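Local coordinates for probable ABC transporter extracellular-binding protein YckB (Bacillus subtilis, PDB 2IEE) that probably captures a solute outside the cell membrane and delivers it to a binding-protein-dependent ABC transport system, at residues 20-25 against 64-69; 86-91 against 209-214; 55-60 against 222-227. All blocks are in the same frame, centred on the assembly; numbering follows the deposited sequence.

Contact 1. Residues 20-25 against 64-69; sequences KGKIVV and KVEFKE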
ATOM      1  N   LYS A  20     -17.414 -12.132 -21.514  1.00 26.20           N
ATOM      2  CA  LYS A  20     -16.076 -12.201 -22.089  1.00 26.86           C
ATOM      3  C   LYS A  20     -15.213 -13.177 -21.304  1.00 26.89           C
ATOM      4  O   LYS A  20     -14.279 -13.771 -21.846  1.00 27.91           O
ATOM      5  CB  LYS A  20     -15.416 -10.824 -22.078  1.00 28.16           C
ATOM      6  CG  LYS A  20     -16.146  -9.773 -22.898  1.00 32.00           C
ATOM      7  CD  LYS A  20     -15.410  -8.441 -22.860  1.00 34.56           C
ATOM      8  CE  LYS A  20     -16.142  -7.385 -23.673  1.00 37.49           C
ATOM      9  NZ  LYS A  20     -15.441  -6.071 -23.649  1.00 39.08           N
ATOM     10  N   GLY A  21     -15.528 -13.343 -20.024  1.00 25.36           N
ATOM     11  CA  GLY A  21     -14.754 -14.247 -19.191  1.00 23.94           C
ATOM     12  C   GLY A  21     -13.458 -13.613 -18.712  1.00 23.68           C
ATOM     13  O   GLY A  21     -12.590 -14.294 -18.170  1.00 21.07           O
ATOM     14  N   LYS A  22     -13.325 -12.305 -18.913  1.00 23.50           N
ATOM     15  CA  LYS A  22     -12.127 -11.592 -18.489  1.00 27.51           C
ATOM     16  C   LYS A  22     -12.445 -10.211 -17.935  1.00 26.49           C
ATOM     17  O   LYS A  22     -13.325  -9.514 -18.439  1.00 27.84           O
ATOM     18  CB  LYS A  22     -11.142 -11.448 -19.657  1.00 30.78           C
ATOM     19  CG  LYS A  22     -10.562 -12.769 -20.146  1.00 36.30           C
ATOM     20  CD  LYS A  22      -9.632 -12.591 -21.350  1.00 40.48           C
ATOM     21  CE  LYS A  22      -8.329 -11.895 -20.975  1.00 41.37           C
ATOM     22  NZ  LYS A  22      -7.348 -11.910 -22.098  1.00 42.72           N
ATOM     23  N   ILE A  23     -11.729  -9.828 -16.885  1.00 25.93           N
ATOM     24  CA  ILE A  23     -11.907  -8.519 -16.270  1.00 23.07           C
ATOM     25  C   ILE A  23     -10.619  -7.740 -16.495  1.00 21.66           C
ATOM     26  O   ILE A  23      -9.529  -8.251 -16.242  1.00 22.91           O
ATOM     27  CB  ILE A  23     -12.181  -8.637 -14.756  1.00 22.77           C
ATOM     28  CG1 ILE A  23     -12.338  -7.245 -14.146  1.00 22.27           C
ATOM     29  CG2 ILE A  23     -11.042  -9.384 -14.072  1.00 22.19           C
ATOM     30  CD1 ILE A  23     -12.790  -7.268 -12.700  1.00 25.67           C
ATOM     31  N   VAL A  24     -10.749  -6.514 -16.990  1.00 18.39           N
ATOM     32  CA  VAL A  24      -9.597  -5.665 -17.258  1.00 17.92           C
ATOM     33  C   VAL A  24      -9.307  -4.834 -16.017  1.00 16.80           C
ATOM     34  O   VAL A  24     -10.180  -4.111 -15.529  1.00 18.74           O
ATOM     35  CB  VAL A  24      -9.874  -4.728 -18.452  1.00 18.00           C
ATOM     36  CG1 VAL A  24      -8.624  -3.961 -18.817  1.00 19.21           C
ATOM     37  CG2 VAL A  24     -10.357  -5.539 -19.641  1.00 20.64           C
ATOM     38  N   VAL A  25      -8.088  -4.932 -15.500  1.00 15.06           N
ATOM     39  CA  VAL A  25      -7.738  -4.201 -14.288  1.00 13.99           C
ATOM     40  C   VAL A  25      -6.459  -3.391 -14.428  1.00 14.51           C
ATOM     41  O   VAL A  25      -5.422  -3.901 -14.858  1.00 14.58           O
ATOM     42  CB  VAL A  25      -7.577  -5.167 -13.085  1.00 13.72           C
ATOM     43  CG1 VAL A  25      -7.407  -4.372 -11.793  1.00 11.41           C
ATOM     44  CG2 VAL A  25      -8.781  -6.090 -12.990  1.00 12.72           C
ATOM     45  N   LYS A  64     -10.724 -14.512 -15.969  1.00 24.74           N
ATOM     46  CA  LYS A  64      -9.298 -14.354 -16.203  1.00 26.00           C
ATOM     47  C   LYS A  64      -9.086 -12.861 -16.004  1.00 25.79           C
ATOM     48  O   LYS A  64     -10.025 -12.074 -16.160  1.00 24.46           O
ATOM     49  CB  LYS A  64      -8.964 -14.754 -17.642  1.00 30.84           C
ATOM     50  CG  LYS A  64      -7.535 -14.497 -18.084  1.00 35.86           C
ATOM     51  CD  LYS A  64      -7.344 -14.969 -19.527  1.00 40.12           C
ATOM     52  CE  LYS A  64      -5.930 -14.715 -20.035  1.00 42.98           C
ATOM     53  NZ  LYS A  64      -5.740 -15.242 -21.422  1.00 43.52           N
ATOM     54  N   VAL A  65      -7.872 -12.463 -15.651  1.00 23.65           N
ATOM     55  CA  VAL A  65      -7.612 -11.054 -15.441  1.00 22.14           C
ATOM     56  C   VAL A  65      -6.669 -10.485 -16.481  1.00 22.39           C
ATOM     57  O   VAL A  65      -5.664 -11.097 -16.826  1.00 21.49           O
ATOM     58  CB  VAL A  65      -7.003 -10.795 -14.053  1.00 22.89           C
ATOM     59  CG1 VAL A  65      -6.875  -9.296 -13.819  1.00 20.00           C
ATOM     60  CG2 VAL A  65      -7.858 -11.439 -12.985  1.00 23.52           C
ATOM     61  N   GLU A  66      -7.009  -9.309 -16.984  1.00 22.79           N
ATOM     62  CA  GLU A  66      -6.173  -8.639 -17.959  1.00 25.17           C
ATOM     63  C   GLU A  66      -5.656  -7.383 -17.265  1.00 23.92           C
ATOM     64  O   GLU A  66      -6.370  -6.388 -17.146  1.00 23.14           O
ATOM     65  CB  GLU A  66      -6.985  -8.261 -19.196  1.00 28.89           C
ATOM     66  CG  GLU A  66      -6.136  -7.980 -20.418  1.00 34.18           C
ATOM     67  CD  GLU A  66      -6.972  -7.563 -21.610  1.00 39.35           C
ATOM     68  OE1 GLU A  66      -8.000  -8.227 -21.872  1.00 40.46           O
ATOM     69  OE2 GLU A  66      -6.597  -6.578 -22.288  1.00 41.47           O
ATOM     70  N   PHE A  67      -4.418  -7.442 -16.791  1.00 21.72           N
ATOM     71  CA  PHE A  67      -3.819  -6.313 -16.105  1.00 21.36           C
ATOM     72  C   PHE A  67      -3.225  -5.295 -17.069  1.00 23.63           C
ATOM     73  O   PHE A  67      -2.346  -5.614 -17.865  1.00 23.88           O
ATOM     74  CB  PHE A  67      -2.736  -6.801 -15.142  1.00 19.88           C
ATOM     75  CG  PHE A  67      -3.276  -7.416 -13.881  1.00 15.72           C
ATOM     76  CD1 PHE A  67      -3.901  -6.626 -12.919  1.00 15.91           C
ATOM     77  CD2 PHE A  67      -3.166  -8.785 -13.655  1.00 17.11           C
ATOM     78  CE1 PHE A  67      -4.410  -7.191 -11.749  1.00 13.76           C
ATOM     79  CE2 PHE A  67      -3.672  -9.364 -12.484  1.00 13.12           C
ATOM     80  CZ  PHE A  67      -4.293  -8.565 -11.534  1.00 15.39           C
ATOM     81  N   LYS A  68      -3.724  -4.067 -16.990  1.00 24.07           N
ATOM     82  CA  LYS A  68      -3.235  -2.986 -17.827  1.00 24.94           C
ATOM     83  C   LYS A  68      -2.360  -2.105 -16.951  1.00 23.56           C
ATOM     84  O   LYS A  68      -2.845  -1.456 -16.024  1.00 23.54           O
ATOM     85  CB  LYS A  68      -4.400  -2.167 -18.390  1.00 27.41           C
ATOM     86  CG  LYS A  68      -5.244  -2.898 -19.425  1.00 33.05           C
ATOM     87  CD  LYS A  68      -4.415  -3.308 -20.636  1.00 36.75           C
ATOM     88  CE  LYS A  68      -5.276  -3.996 -21.684  1.00 40.21           C
ATOM     89  NZ  LYS A  68      -4.470  -4.498 -22.833  1.00 40.55           N
ATOM     90  N   GLU A  69      -1.069  -2.095 -17.247  1.00 22.50           N
ATOM     91  CA  GLU A  69      -0.119  -1.306 -16.484  1.00 23.52           C
ATOM     92  C   GLU A  69      -0.092   0.135 -16.964  1.00 23.90           C
ATOM     93  O   GLU A  69       0.046   0.393 -18.157  1.00 22.00           O
ATOM     94  CB  GLU A  69       1.269  -1.926 -16.604  1.00 24.01           C
ATOM     95  CG  GLU A  69       1.340  -3.323 -16.017  1.00 26.83           C
ATOM     96  CD  GLU A  69       2.689  -3.967 -16.217  1.00 28.69           C
ATOM     97  OE1 GLU A  69       3.707  -3.267 -16.038  1.00 32.33           O
ATOM     98  OE2 GLU A  69       2.735  -5.172 -16.541  1.00 28.01           O
TER
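V25 lies alongside the ring of F67, its CB 4.0 Å from CD1, while V65 covers one face of that ring, with CG1 3.4 Å above the plane and offset toward the rim. Both strands belong to the parallel sheet of a periplasmic-binding-protein fold: 64-69 is an outermost strand beside 22-27, and helix 49-60, in the connection between them, packs through V51, R55 and A58 against the face bearing I23, V65 and F67. Putting CG1 of V25 anti to the backbone N (chi1 -172°) points its other branch, CG2, at CG1 of V65, 3.8 Å away.

Five backbone hydrogen bonds set the parallel register, from K64 N to G21 O at one end to K68 N to V25 O at the other. G21, with positive phi, turns the chain out of helix 14-20 into the strand.

The face bearing K22, K64, V24 and E66 is largely charged and at least partly exposed. V24 rests CG1 on CG of K68, 3.6 Å away. K22 and K64 run side by side in the same direction, CE of K22 3.5 Å from CD of K64. Their NZ atoms end close together, and E66, which meets K22, probably offsets part of the charge. Its carboxylate serves two lysines: OE1 makes a long salt bridge with K22, and OE2 takes NZ of K68 at 3.0 Å.

Contact 2. Residues 86-91 against 209-214; sequences AAANDI and QALVMK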
ATOM      1  N   ALA A  86     -11.749  -1.959 -13.630  1.00 20.83           N
ATOM      2  CA  ALA A  86     -11.410  -1.598 -12.268  1.00 18.69           C
ATOM      3  C   ALA A  86      -9.952  -1.196 -12.173  1.00 19.36           C
ATOM      4  O   ALA A  86      -9.177  -1.412 -13.102  1.00 19.60           O
ATOM      5  CB  ALA A  86     -11.687  -2.775 -11.337  1.00 18.27           C
ATOM      6  N   ALA A  87      -9.592  -0.604 -11.041  1.00 19.28           N
ATOM      7  CA  ALA A  87      -8.221  -0.178 -10.796  1.00 19.33           C
ATOM      8  C   ALA A  87      -7.789  -0.712  -9.430  1.00 18.43           C
ATOM      9  O   ALA A  87      -8.506  -0.557  -8.436  1.00 18.26           O
ATOM     10  CB  ALA A  87      -8.132   1.339 -10.822  1.00 18.54           C
ATOM     11  N   ALA A  88      -6.629  -1.357  -9.397  1.00 16.96           N
ATOM     12  CA  ALA A  88      -6.083  -1.922  -8.164  1.00 15.51           C
ATOM     13  C   ALA A  88      -4.671  -1.376  -8.022  1.00 16.98           C
ATOM     14  O   ALA A  88      -3.737  -1.873  -8.647  1.00 16.88           O
ATOM     15  CB  ALA A  88      -6.053  -3.443  -8.251  1.00 13.76           C
ATOM     16  N   ASN A  89      -4.510  -0.351  -7.199  1.00 16.89           N
ATOM     17  CA  ASN A  89      -3.199   0.248  -7.054  1.00 18.05           C
ATOM     18  C   ASN A  89      -3.016   0.919  -5.704  1.00 17.34           C
ATOM     19  O   ASN A  89      -2.704   2.105  -5.641  1.00 18.54           O
ATOM     20  CB  ASN A  89      -2.986   1.274  -8.173  1.00 19.96           C
ATOM     21  CG  ASN A  89      -1.520   1.632  -8.372  1.00 23.37           C
ATOM     22  OD1 ASN A  89      -1.181   2.792  -8.605  1.00 22.74           O
ATOM     23  ND2 ASN A  89      -0.646   0.628  -8.297  1.00 20.41           N
ATOM     24  N   ASP A  90      -3.233   0.169  -4.628  1.00 17.16           N
ATOM     25  CA  ASP A  90      -3.049   0.701  -3.284  1.00 18.41           C
ATOM     26  C   ASP A  90      -3.815   2.017  -3.090  1.00 18.59           C
ATOM     27  O   ASP A  90      -3.332   2.940  -2.435  1.00 16.73           O
ATOM     28  CB  ASP A  90      -1.548   0.918  -3.052  1.00 19.92           C
ATOM     29  CG  ASP A  90      -1.166   0.864  -1.588  1.00 22.56           C
ATOM     30  OD1 ASP A  90      -1.551  -0.112  -0.904  1.00 23.86           O
ATOM     31  OD2 ASP A  90      -0.467   1.790  -1.128  1.00 21.34           O
ATOM     32  N   ILE A  91      -5.017   2.092  -3.651  1.00 17.19           N
ATOM     33  CA  ILE A  91      -5.825   3.297  -3.553  1.00 17.38           C
ATOM     34  C   ILE A  91      -6.645   3.331  -2.265  1.00 16.51           C
ATOM     35  O   ILE A  91      -7.440   2.432  -1.997  1.00 14.76           O
ATOM     36  CB  ILE A  91      -6.758   3.408  -4.767  1.00 19.32           C
ATOM     37  CG1 ILE A  91      -5.924   3.323  -6.048  1.00 20.16           C
ATOM     38  CG2 ILE A  91      -7.521   4.719  -4.721  1.00 17.74           C
ATOM     39  CD1 ILE A  91      -6.736   3.245  -7.315  1.00 23.17           C
ATOM     40  N   GLN A 209      -7.127   0.104   1.776  1.00 15.00           N
ATOM     41  CA  GLN A 209      -7.193   0.042   0.321  1.00 13.88           C
ATOM     42  C   GLN A 209      -8.183  -1.009  -0.176  1.00 14.17           C
ATOM     43  O   GLN A 209      -8.425  -2.030   0.477  1.00 12.68           O
ATOM     44  CB  GLN A 209      -5.806  -0.252  -0.262  1.00 14.37           C
ATOM     45  CG  GLN A 209      -4.747   0.773   0.084  1.00 13.36           C
ATOM     46  CD  GLN A 209      -4.378   0.755   1.552  1.00 11.91           C
ATOM     47  OE1 GLN A 209      -4.040  -0.289   2.098  1.00 13.96           O
ATOM     48  NE2 GLN A 209      -4.432   1.916   2.193  1.00 12.09           N
ATOM     49  N   ALA A 210      -8.748  -0.751  -1.348  1.00 14.13           N
ATOM     50  CA  ALA A 210      -9.725  -1.657  -1.932  1.00 15.78           C
ATOM     51  C   ALA A 210      -9.742  -1.498  -3.438  1.00 15.37           C
ATOM     52  O   ALA A 210      -9.101  -0.594  -3.980  1.00 17.72           O
ATOM     53  CB  ALA A 210     -11.121  -1.356  -1.363  1.00 17.14           C
ATOM     54  N   LEU A 211     -10.486  -2.369  -4.111  1.00 15.94           N
ATOM     55  CA  LEU A 211     -10.602  -2.317  -5.560  1.00 14.75           C
ATOM     56  C   LEU A 211     -11.531  -1.175  -5.968  1.00 14.09           C
ATOM     57  O   LEU A 211     -12.615  -1.008  -5.402  1.00 15.45           O
ATOM     58  CB  LEU A 211     -11.149  -3.638  -6.094  1.00 11.74           C
ATOM     59  CG  LEU A 211     -11.158  -3.750  -7.620  1.00 11.84           C
ATOM     60  CD1 LEU A 211      -9.719  -3.872  -8.139  1.00 10.36           C
ATOM     61  CD2 LEU A 211     -11.997  -4.958  -8.035  1.00 11.98           C
ATOM     62  N   VAL A 212     -11.108  -0.401  -6.959  1.00 15.88           N
ATOM     63  CA  VAL A 212     -11.891   0.738  -7.429  1.00 18.34           C
ATOM     64  C   VAL A 212     -12.594   0.460  -8.755  1.00 19.04           C
ATOM     65  O   VAL A 212     -11.972   0.012  -9.721  1.00 17.64           O
ATOM     66  CB  VAL A 212     -10.995   1.983  -7.623  1.00 17.86           C
ATOM     67  CG1 VAL A 212     -11.857   3.210  -7.837  1.00 19.19           C
ATOM     68  CG2 VAL A 212     -10.077   2.167  -6.417  1.00 21.72           C
HETATM   69  N   MSE A 213     -13.894   0.711  -8.799  1.00 21.03           N
HETATM   70  CA  MSE A 213     -14.640   0.514 -10.031  1.00 23.74           C
HETATM   71  C   MSE A 213     -15.723   1.570 -10.217  1.00 24.04           C
HETATM   72  O   MSE A 213     -16.049   2.317  -9.289  1.00 23.04           O
HETATM   73  CB  MSE A 213     -15.210  -0.916 -10.103  1.00 25.04           C
HETATM   74  CG  MSE A 213     -15.934  -1.417  -8.870  1.00 29.90           C
HETATM   75 SE   MSE A 213     -15.781  -3.361  -8.571  1.00 33.10          SE
HETATM   76  CE  MSE A 213     -15.297  -3.264  -6.701  1.00 29.80           C
ATOM     77  N   LYS A 214     -16.245   1.657 -11.437  1.00 25.14           N
ATOM     78  CA  LYS A 214     -17.283   2.629 -11.770  1.00 26.68           C
ATOM     79  C   LYS A 214     -18.417   2.474 -10.765  1.00 24.26           C
ATOM     80  O   LYS A 214     -18.900   1.370 -10.538  1.00 22.93           O
ATOM     81  CB  LYS A 214     -17.779   2.364 -13.196  1.00 30.97           C
ATOM     82  CG  LYS A 214     -18.487   3.526 -13.870  1.00 34.22           C
ATOM     83  CD  LYS A 214     -18.841   3.148 -15.305  1.00 37.28           C
ATOM     84  CE  LYS A 214     -19.587   4.255 -16.026  1.00 40.34           C
ATOM     85  NZ  LYS A 214     -20.055   3.799 -17.373  1.00 42.39           N
TER
HETATM   86  O   HOH W   1      -6.361  -0.197  -4.984  1.00 10.94           O
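A87 and V212 form one antiparallel hydrogen-bonded pair, A87 N to V212 O at 2.8 Å and V212 N to A87 O at 3.0 Å, with both donors in the plane of the carbonyl they meet. This bridge joins strand 86-87 of the parallel sheet to the long strand 197-214, which returns from the mixed sheet, so one lobe of the binding-protein fold is partly built from a late part of the chain.

Packing is tight on both sides of the bridge. L211 has CG anti to its own nitrogen (chi1 -173°), which carries CD1 to within 3.7 Å of CB of A88 while CG leans on A86. V212 turns CG2 to CD1 of I91, 3.6 Å away, and the two side chains cross at about a right angle.

The backbones part at N89 and D90, where a water bridges them: it accepts from N89 N and I91 N and donates to A210 O at 2.9 Å. They meet again where I91 O faces CA of Q209 at 3.3 Å. At this looser, more polar end, D90 and Q209 lie side by side, CG of Q209 3.5 Å from OD1 of D90, their flat groups turned 41° apart. K108 unites them, giving a salt bridge to D90 and a hydrogen bond to OE1 of Q209, while NE2 of Q209 reaches D92 and N207. A leucine in place of Q209 would probably leave K108 short of one acceptor, and D92 and N207 without their shared amide donor. The chemistry thus divides: methyl groups and a strand bridge fix one end, whereas the other depends on a water and on the amide and carboxylate gathered round a lysine.

Contact 3. Residues 55-60 against 222-227; sequences REAAKR and KKMNEA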
ATOM      1  N   ARG A  55      -6.426 -11.305  -8.786  1.00 13.23           N
ATOM      2  CA  ARG A  55      -6.304 -12.460  -9.666  1.00 15.69           C
ATOM      3  C   ARG A  55      -7.129 -13.632  -9.140  1.00 16.68           C
ATOM      4  O   ARG A  55      -7.936 -14.215  -9.868  1.00 16.88           O
ATOM      5  CB  ARG A  55      -4.818 -12.842  -9.798  1.00 16.15           C
ATOM      6  CG  ARG A  55      -4.505 -14.069 -10.651  1.00 20.59           C
ATOM      7  CD  ARG A  55      -2.983 -14.221 -10.837  1.00 21.27           C
ATOM      8  NE  ARG A  55      -2.477 -13.346 -11.896  1.00 22.04           N
ATOM      9  CZ  ARG A  55      -1.314 -12.704 -11.862  1.00 22.41           C
ATOM     10  NH1 ARG A  55      -0.508 -12.815 -10.816  1.00 19.94           N
ATOM     11  NH2 ARG A  55      -0.948 -11.954 -12.892  1.00 27.76           N
ATOM     12  N   GLU A  56      -6.938 -13.952  -7.866  1.00 16.18           N
ATOM     13  CA  GLU A  56      -7.646 -15.053  -7.225  1.00 18.07           C
ATOM     14  C   GLU A  56      -9.141 -14.764  -7.097  1.00 18.91           C
ATOM     15  O   GLU A  56      -9.973 -15.649  -7.300  1.00 19.91           O
ATOM     16  CB  GLU A  56      -7.034 -15.317  -5.843  1.00 19.32           C
ATOM     17  CG  GLU A  56      -7.631 -16.492  -5.080  1.00 22.30           C
ATOM     18  CD  GLU A  56      -7.432 -17.817  -5.800  1.00 25.04           C
ATOM     19  OE1 GLU A  56      -6.426 -17.958  -6.526  1.00 25.32           O
ATOM     20  OE2 GLU A  56      -8.273 -18.726  -5.629  1.00 28.14           O
ATOM     21  N   ALA A  57      -9.487 -13.527  -6.756  1.00 18.29           N
ATOM     22  CA  ALA A  57     -10.891 -13.164  -6.617  1.00 18.33           C
ATOM     23  C   ALA A  57     -11.580 -13.374  -7.962  1.00 19.14           C
ATOM     24  O   ALA A  57     -12.670 -13.936  -8.036  1.00 19.73           O
ATOM     25  CB  ALA A  57     -11.018 -11.710  -6.173  1.00 15.75           C
ATOM     26  N   ALA A  58     -10.931 -12.923  -9.028  1.00 20.22           N
ATOM     27  CA  ALA A  58     -11.484 -13.077 -10.365  1.00 22.22           C
ATOM     28  C   ALA A  58     -11.624 -14.560 -10.686  1.00 22.92           C
ATOM     29  O   ALA A  58     -12.618 -14.988 -11.279  1.00 23.98           O
ATOM     30  CB  ALA A  58     -10.584 -12.397 -11.388  1.00 19.67           C
ATOM     31  N   LYS A  59     -10.630 -15.343 -10.284  1.00 22.82           N
ATOM     32  CA  LYS A  59     -10.657 -16.778 -10.531  1.00 22.41           C
ATOM     33  C   LYS A  59     -11.866 -17.392  -9.831  1.00 21.06           C
ATOM     34  O   LYS A  59     -12.549 -18.241 -10.397  1.00 20.61           O
ATOM     35  CB  LYS A  59      -9.367 -17.438 -10.029  1.00 22.69           C
ATOM     36  CG  LYS A  59      -9.250 -18.907 -10.419  1.00 25.88           C
ATOM     37  CD  LYS A  59      -8.026 -19.573  -9.808  1.00 28.20           C
ATOM     38  CE  LYS A  59      -7.928 -21.027 -10.257  1.00 30.50           C
ATOM     39  NZ  LYS A  59      -6.737 -21.721  -9.687  1.00 33.12           N
ATOM     40  N   ARG A  60     -12.134 -16.951  -8.603  1.00 21.47           N
ATOM     41  CA  ARG A  60     -13.274 -17.458  -7.847  1.00 22.60           C
ATOM     42  C   ARG A  60     -14.552 -17.215  -8.644  1.00 23.41           C
ATOM     43  O   ARG A  60     -15.531 -17.947  -8.499  1.00 24.66           O
ATOM     44  CB  ARG A  60     -13.397 -16.749  -6.488  1.00 23.40           C
ATOM     45  CG  ARG A  60     -12.246 -16.990  -5.516  1.00 25.99           C
ATOM     46  CD  ARG A  60     -12.116 -18.458  -5.126  1.00 25.45           C
ATOM     47  NE  ARG A  60     -10.908 -18.716  -4.340  1.00 25.50           N
ATOM     48  CZ  ARG A  60     -10.823 -18.594  -3.018  1.00 24.22           C
ATOM     49  NH1 ARG A  60     -11.881 -18.219  -2.312  1.00 22.76           N
ATOM     50  NH2 ARG A  60      -9.675 -18.848  -2.403  1.00 21.89           N
ATOM     51  N   LYS A 222     -20.740  -6.142  -6.104  1.00 18.55           N
ATOM     52  CA  LYS A 222     -21.285  -7.186  -5.239  1.00 19.07           C
ATOM     53  C   LYS A 222     -20.606  -8.538  -5.475  1.00 18.51           C
ATOM     54  O   LYS A 222     -20.328  -9.280  -4.535  1.00 16.71           O
ATOM     55  CB  LYS A 222     -22.796  -7.313  -5.455  1.00 22.62           C
ATOM     56  CG  LYS A 222     -23.496  -8.177  -4.411  1.00 29.49           C
ATOM     57  CD  LYS A 222     -24.996  -8.281  -4.659  1.00 34.06           C
ATOM     58  CE  LYS A 222     -25.685  -9.038  -3.525  1.00 36.55           C
ATOM     59  NZ  LYS A 222     -25.071 -10.381  -3.296  1.00 38.52           N
ATOM     60  N   LYS A 223     -20.335  -8.855  -6.736  1.00 19.67           N
ATOM     61  CA  LYS A 223     -19.684 -10.116  -7.076  1.00 19.34           C
ATOM     62  C   LYS A 223     -18.256 -10.169  -6.536  1.00 18.77           C
ATOM     63  O   LYS A 223     -17.831 -11.186  -5.979  1.00 17.45           O
ATOM     64  CB  LYS A 223     -19.697 -10.313  -8.594  1.00 20.06           C
ATOM     65  CG  LYS A 223     -21.055 -10.746  -9.134  1.00 24.72           C
ATOM     66  CD  LYS A 223     -21.346 -12.176  -8.704  1.00 29.02           C
ATOM     67  CE  LYS A 223     -22.680 -12.665  -9.215  1.00 33.38           C
ATOM     68  NZ  LYS A 223     -22.883 -14.107  -8.887  1.00 35.43           N
HETATM   69  N   MSE A 224     -17.517  -9.077  -6.703  1.00 20.94           N
HETATM   70  CA  MSE A 224     -16.144  -9.005  -6.209  1.00 21.90           C
HETATM   71  C   MSE A 224     -16.125  -9.197  -4.696  1.00 20.54           C
HETATM   72  O   MSE A 224     -15.313  -9.962  -4.172  1.00 17.76           O
HETATM   73  CB  MSE A 224     -15.516  -7.652  -6.552  1.00 28.41           C
HETATM   74  CG  MSE A 224     -14.799  -7.598  -7.889  1.00 37.86           C
HETATM   75 SE   MSE A 224     -13.249  -8.776  -7.940  1.00 51.90          SE
HETATM   76  CE  MSE A 224     -13.648  -9.678  -9.587  1.00 42.06           C
ATOM     77  N   ASN A 225     -17.022  -8.503  -3.998  1.00 19.28           N
ATOM     78  CA  ASN A 225     -17.092  -8.610  -2.542  1.00 20.19           C
ATOM     79  C   ASN A 225     -17.437 -10.034  -2.116  1.00 20.38           C
ATOM     80  O   ASN A 225     -16.961 -10.517  -1.087  1.00 19.41           O
ATOM     81  CB  ASN A 225     -18.127  -7.634  -1.976  1.00 19.16           C
ATOM     82  CG  ASN A 225     -17.653  -6.187  -2.021  1.00 20.43           C
ATOM     83  OD1 ASN A 225     -16.536  -5.897  -2.458  1.00 16.06           O
ATOM     84  ND2 ASN A 225     -18.500  -5.274  -1.561  1.00 18.07           N
ATOM     85  N   GLU A 226     -18.263 -10.698  -2.917  1.00 19.95           N
ATOM     86  CA  GLU A 226     -18.659 -12.070  -2.629  1.00 21.27           C
ATOM     87  C   GLU A 226     -17.430 -12.977  -2.638  1.00 20.78           C
ATOM     88  O   GLU A 226     -17.246 -13.798  -1.739  1.00 22.07           O
ATOM     89  CB  GLU A 226     -19.697 -12.545  -3.658  1.00 21.08           C
ATOM     90  CG  GLU A 226     -21.139 -12.194  -3.286  1.00 25.57           C
ATOM     91  CD  GLU A 226     -22.154 -12.511  -4.384  1.00 29.20           C
ATOM     92  OE1 GLU A 226     -22.105 -13.624  -4.952  1.00 29.80           O
ATOM     93  OE2 GLU A 226     -23.009 -11.644  -4.668  1.00 30.97           O
ATOM     94  N   ALA A 227     -16.579 -12.814  -3.645  1.00 20.19           N
ATOM     95  CA  ALA A 227     -15.365 -13.619  -3.753  1.00 19.92           C
ATOM     96  C   ALA A 227     -14.349 -13.232  -2.671  1.00 19.77           C
ATOM     97  O   ALA A 227     -13.682 -14.094  -2.106  1.00 20.76           O
ATOM     98  CB  ALA A 227     -14.755 -13.459  -5.137  1.00 20.11           C
TER
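A57 and A227 point at one another, CB to CB 4.3 Å, where helices 49-60 and 218-234 cross at 104° with their local axes 8.9 Å apart. The contact is apolar: CB of A227 also sits 3.6 Å from O of A57 and against CB of R60. Selenomethionine M224 is bent at chi2 (-64°) and again at chi3, which brings SE within 4.1 Å of CB of A57 and its methyl CE to CA of A58. Beyond this pair of helices, I23 of strand 22-27 and L61 also touch M224.

No hydrogen bond crosses between the two segments, and within them the salt bridges stay on their own helix. NE of R60 bonds the anti lone pair of E56 OE2 at 2.9 Å, that oxygen lying 17° out of the guanidinium plane, and on the other helix K222 pairs with E226. R60 goes further: NH1 crosses to a salt bridge with E230, further along helix 218-234, and NH2 bonds S236.

Small alanines let the backbones come close, so the join depends on packing of alanine methyls and the M224 side chain, while R60 ties its polar end to the later turns of helix 218-234 and to S236 at the start of the next helix.

Overall arrangement
From the N terminus, strand 22-27 starts the parallel sheet, and contact 1 closes the first loop when strand 64-69 returns beside it. Helix 49-60 falls inside that loop but finds its partner only at 222-227, so contacts 1 and 3 cross along the chain. Contact 2 opens after contact 1 has closed, takes in the strands of the mixed sheet, and shuts at 209-214; it is nested within contact 3. Strands 22-27 and 86-87 are neighbours, so contacts 1 and 2 share one sheet. M224 touches both I23 and L211, bringing helix 218-234 against contacts 1 and 2 and tying the late chain to the strands that begin the lobe.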